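Local coordinates for protein alpha-glucosidase ([Eubacterium] rectale, PDB 6PNR) that belongs to glycoside hydrolase family 31 and probably acts as a sulfoquinovosidase, cleaving alpha-linked sulfoquinovose from sulfolipid-derived glycosides, at residues 618-630 with 655-667. Numbering follows the deposited sequence.
Sequences QDEWVHLWTGEEY and ADIFEEIREKYGV
Arg662 runs its aliphatic chain across the turn after strand 621-623, with CG anti to the backbone N (chi1 177°), then bends at chi3 (56°), which lays the guanidinium along the loop with Gly627 CA over one face, 3.4 Å above the plane. From there Arg662 NH1 gives Leu624 O a weak hydrogen bond of 3.3 Å, met near the guanidinium plane, while Arg662 CD packs on Gly627 N at 3.4 Å. Leu624, its CG also anti to the backbone N, sends CD1 against Phe658 CB (3.9 Å), the two side chains crossing at about a right angle, and the Trp625 ring brings CZ3 to Ile661 CG2 at 3.8 Å. Helix 538-568 backs Phe658 and Ile661, and Trp625 NE1 is bonded to Thr644 O. At the chain's C-terminal end, Val667 N donates to Trp625 O (2.9 Å, 160°) from above the carbonyl plane; beside this bond Gly666 CA sits 3.4 Å from the same oxygen, where a side chain would clash. With an alanine at Arg662, Leu624 O would probably lose this donor and the Gly627 backbone its cover. The C-terminal helix thus joins a beta-hairpin of the C-terminal domain through apolar packing and an arginine chain laid along the turn's backbone, engaging two carbonyls, Leu624 O only weakly.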
# COMPACT_ATOMS: atom_id res chain seq x y z
N GLN A 618 21.53 25.50 24.68
CA GLN A 618 22.25 26.25 25.71
C GLN A 618 22.89 27.51 25.14
O GLN A 618 23.86 27.43 24.39
CB GLN A 618 23.33 25.39 26.37
CG GLN A 618 22.80 24.22 27.18
CD GLN A 618 22.07 24.65 28.44
OE1 GLN A 618 22.55 25.52 29.18
NE2 GLN A 618 20.90 24.06 28.68
N ASP A 619 22.36 28.67 25.52
CA ASP A 619 22.85 29.96 25.02
C ASP A 619 22.07 31.03 25.77
O ASP A 619 21.14 30.72 26.53
CB ASP A 619 22.66 30.08 23.51
CG ASP A 619 23.70 30.97 22.87
OD1 ASP A 619 24.18 31.91 23.54
OD2 ASP A 619 24.04 30.74 21.69
N GLU A 620 22.44 32.29 25.55
CA GLU A 620 21.74 33.42 26.16
C GLU A 620 20.67 33.92 25.20
O GLU A 620 20.97 34.60 24.22
CB GLU A 620 22.73 34.52 26.52
CG GLU A 620 23.64 34.12 27.65
CD GLU A 620 22.84 33.79 28.90
OE1 GLU A 620 22.36 34.74 29.55
OE2 GLU A 620 22.68 32.58 29.20
N TRP A 621 19.41 33.60 25.50
CA TRP A 621 18.29 33.87 24.60
C TRP A 621 17.36 34.92 25.19
O TRP A 621 17.18 35.00 26.41
CB TRP A 621 17.48 32.60 24.33
CG TRP A 621 18.20 31.52 23.60
CD1 TRP A 621 18.67 30.35 24.13
CD2 TRP A 621 18.49 31.46 22.19
NE1 TRP A 621 19.25 29.58 23.15
CE2 TRP A 621 19.15 30.24 21.95
CE3 TRP A 621 18.26 32.33 21.12
CZ2 TRP A 621 19.59 29.86 20.67
CZ3 TRP A 621 18.71 31.96 19.85
CH2 TRP A 621 19.35 30.74 19.64
N VAL A 622 16.77 35.71 24.30
CA VAL A 622 15.77 36.72 24.66
C VAL A 622 14.52 36.44 23.84
O VAL A 622 14.58 36.44 22.61
CB VAL A 622 16.27 38.15 24.40
CG1 VAL A 622 15.20 39.15 24.85
CG2 VAL A 622 17.61 38.41 25.10
N HIS A 623 13.39 36.21 24.52
CA HIS A 623 12.11 36.08 23.83
C HIS A 623 11.74 37.40 23.17
O HIS A 623 11.74 38.45 23.81
CB HIS A 623 11.03 35.64 24.81
CG HIS A 623 9.69 35.40 24.18
ND1 HIS A 623 8.58 36.16 24.47
CD2 HIS A 623 9.29 34.48 23.26
CE1 HIS A 623 7.55 35.71 23.77
NE2 HIS A 623 7.96 34.70 23.03
N LEU A 624 11.42 37.34 21.87
CA LEU A 624 11.34 38.57 21.07
C LEU A 624 10.26 39.51 21.56
O LEU A 624 10.47 40.73 21.61
CB LEU A 624 11.11 38.22 19.60
CG LEU A 624 10.87 39.41 18.66
CD1 LEU A 624 12.09 40.33 18.60
CD2 LEU A 624 10.51 38.91 17.26
N TRP A 625 9.08 38.99 21.91
CA TRP A 625 7.95 39.85 22.20
C TRP A 625 7.93 40.35 23.64
O TRP A 625 7.36 41.43 23.90
CB TRP A 625 6.63 39.11 21.89
CG TRP A 625 6.64 38.44 20.52
CD1 TRP A 625 6.63 37.10 20.27
CD2 TRP A 625 6.68 39.09 19.24
NE1 TRP A 625 6.65 36.87 18.92
CE2 TRP A 625 6.69 38.07 18.26
CE3 TRP A 625 6.72 40.42 18.83
CZ2 TRP A 625 6.73 38.35 16.88
CZ3 TRP A 625 6.76 40.70 17.46
CH2 TRP A 625 6.77 39.67 16.51
N THR A 626 8.54 39.62 24.58
CA THR A 626 8.50 40.01 25.98
C THR A 626 9.82 40.52 26.53
O THR A 626 9.81 41.27 27.51
CB THR A 626 8.04 38.84 26.86
OG1 THR A 626 8.91 37.72 26.68
CG2 THR A 626 6.61 38.45 26.51
N GLY A 627 10.95 40.16 25.92
CA GLY A 627 12.24 40.50 26.47
C GLY A 627 12.74 39.56 27.55
O GLY A 627 13.87 39.74 28.03
N GLU A 628 11.95 38.57 27.94
CA GLU A 628 12.37 37.63 28.97
C GLU A 628 13.56 36.80 28.50
O GLU A 628 13.63 36.39 27.34
CB GLU A 628 11.21 36.72 29.35
CG GLU A 628 11.52 35.83 30.55
CD GLU A 628 10.28 35.15 31.10
OE1 GLU A 628 9.20 35.27 30.46
OE2 GLU A 628 10.38 34.51 32.17
N GLU A 629 14.50 36.56 29.41
CA GLU A 629 15.74 35.85 29.11
C GLU A 629 15.62 34.37 29.45
O GLU A 629 14.99 34.00 30.45
CB GLU A 629 16.91 36.47 29.88
CG GLU A 629 17.06 37.95 29.66
CD GLU A 629 18.40 38.47 30.11
OE1 GLU A 629 19.18 37.69 30.71
OE2 GLU A 629 18.68 39.66 29.86
N TYR A 630 16.23 33.54 28.62
CA TYR A 630 16.27 32.10 28.84
C TYR A 630 17.66 31.61 28.52
O TYR A 630 18.35 32.17 27.66
CB TYR A 630 15.24 31.37 27.97
CG TYR A 630 13.81 31.78 28.20
CD1 TYR A 630 13.04 31.12 29.15
CD2 TYR A 630 13.23 32.81 27.48
CE1 TYR A 630 11.73 31.48 29.36
CE2 TYR A 630 11.92 33.18 27.69
CZ TYR A 630 11.17 32.50 28.63
OH TYR A 630 9.86 32.84 28.86
N ALA A 655 20.74 43.14 17.98
CA ALA A 655 19.82 43.20 19.12
C ALA A 655 19.07 44.52 19.15
O ALA A 655 17.97 44.58 19.70
CB ALA A 655 20.58 42.97 20.43
N ASP A 656 19.62 45.57 18.56
CA ASP A 656 18.93 46.85 18.52
C ASP A 656 17.68 46.79 17.64
O ASP A 656 16.65 47.38 17.97
CB ASP A 656 19.88 47.95 18.05
CG ASP A 656 20.48 47.65 16.67
OD1 ASP A 656 20.79 46.47 16.40
OD2 ASP A 656 20.63 48.59 15.86
N ILE A 657 17.77 46.09 16.51
CA ILE A 657 16.60 45.90 15.65
C ILE A 657 15.54 45.10 16.39
O ILE A 657 14.35 45.45 16.39
CB ILE A 657 17.00 45.18 14.35
CG1 ILE A 657 17.88 46.07 13.47
CG2 ILE A 657 15.76 44.72 13.61
CD1 ILE A 657 17.26 47.39 13.14
N PHE A 658 15.94 43.99 17.01
CA PHE A 658 14.98 43.16 17.71
C PHE A 658 14.31 43.91 18.86
O PHE A 658 13.13 43.68 19.14
CB PHE A 658 15.68 41.90 18.20
CG PHE A 658 16.37 41.12 17.11
CD1 PHE A 658 15.78 41.00 15.85
CD2 PHE A 658 17.60 40.51 17.33
CE1 PHE A 658 16.41 40.28 14.85
CE2 PHE A 658 18.22 39.79 16.34
CZ PHE A 658 17.63 39.68 15.09
N GLU A 659 15.04 44.82 19.51
CA GLU A 659 14.43 45.61 20.58
C GLU A 659 13.42 46.60 20.02
O GLU A 659 12.39 46.87 20.66
CB GLU A 659 15.50 46.34 21.38
CG GLU A 659 16.30 45.44 22.31
CD GLU A 659 17.45 46.17 22.99
OE1 GLU A 659 17.49 47.43 22.95
OE2 GLU A 659 18.32 45.48 23.56
N GLU A 660 13.70 47.19 18.85
CA GLU A 660 12.73 48.08 18.23
C GLU A 660 11.45 47.32 17.89
O GLU A 660 10.34 47.86 18.03
CB GLU A 660 13.30 48.72 16.97
CG GLU A 660 14.47 49.64 17.21
CD GLU A 660 15.01 50.23 15.92
OE1 GLU A 660 14.43 49.94 14.85
OE2 GLU A 660 16.01 50.98 15.98
N ILE A 661 11.58 46.07 17.45
CA ILE A 661 10.40 45.25 17.15
C ILE A 661 9.58 45.01 18.42
O ILE A 661 8.36 45.15 18.42
CB ILE A 661 10.81 43.93 16.47
CG1 ILE A 661 11.45 44.21 15.10
CG2 ILE A 661 9.61 42.97 16.38
CD1 ILE A 661 12.13 43.01 14.50
N ARG A 662 10.25 44.63 19.51
CA ARG A 662 9.54 44.43 20.76
C ARG A 662 8.86 45.71 21.21
O ARG A 662 7.70 45.69 21.64
CB ARG A 662 10.46 43.92 21.87
CG ARG A 662 9.70 43.80 23.21
CD ARG A 662 10.47 43.08 24.30
NE ARG A 662 11.77 43.69 24.58
CZ ARG A 662 12.92 43.22 24.10
NH1 ARG A 662 12.93 42.15 23.32
NH2 ARG A 662 14.07 43.83 24.40
N GLU A 663 9.56 46.83 21.12
CA GLU A 663 8.96 48.10 21.53
C GLU A 663 7.72 48.40 20.72
O GLU A 663 6.69 48.81 21.28
CB GLU A 663 9.98 49.23 21.39
CG GLU A 663 9.52 50.53 22.01
CD GLU A 663 10.49 51.02 23.07
OE1 GLU A 663 11.70 51.09 22.77
OE2 GLU A 663 10.04 51.32 24.19
N LYS A 664 7.78 48.20 19.40
CA LYS A 664 6.67 48.59 18.54
C LYS A 664 5.52 47.58 18.59
O LYS A 664 4.35 47.97 18.57
CB LYS A 664 7.15 48.76 17.11
CG LYS A 664 6.15 49.51 16.24
CD LYS A 664 6.69 49.80 14.85
CE LYS A 664 5.69 50.63 14.06
NZ LYS A 664 6.06 50.73 12.62
N TYR A 665 5.83 46.29 18.66
CA TYR A 665 4.83 45.25 18.41
C TYR A 665 4.82 44.16 19.46
O TYR A 665 4.10 43.16 19.30
CB TYR A 665 5.07 44.65 17.02
CG TYR A 665 4.70 45.55 15.86
CD1 TYR A 665 3.43 46.14 15.78
CD2 TYR A 665 5.59 45.78 14.82
CE1 TYR A 665 3.08 46.94 14.70
CE2 TYR A 665 5.25 46.59 13.74
CZ TYR A 665 4.00 47.16 13.69
OH TYR A 665 3.66 47.95 12.63
N GLY A 666 5.58 44.31 20.55
CA GLY A 666 5.68 43.28 21.56
C GLY A 666 4.54 43.31 22.55
O GLY A 666 3.54 44.02 22.40
N VAL A 667 4.68 42.49 23.59
CA VAL A 667 3.68 42.40 24.64
C VAL A 667 4.02 43.38 25.76
O VAL A 667 3.29 44.35 25.99
CB VAL A 667 3.57 40.96 25.18
CG1 VAL A 667 2.51 40.87 26.27
CG2 VAL A 667 3.26 39.98 24.05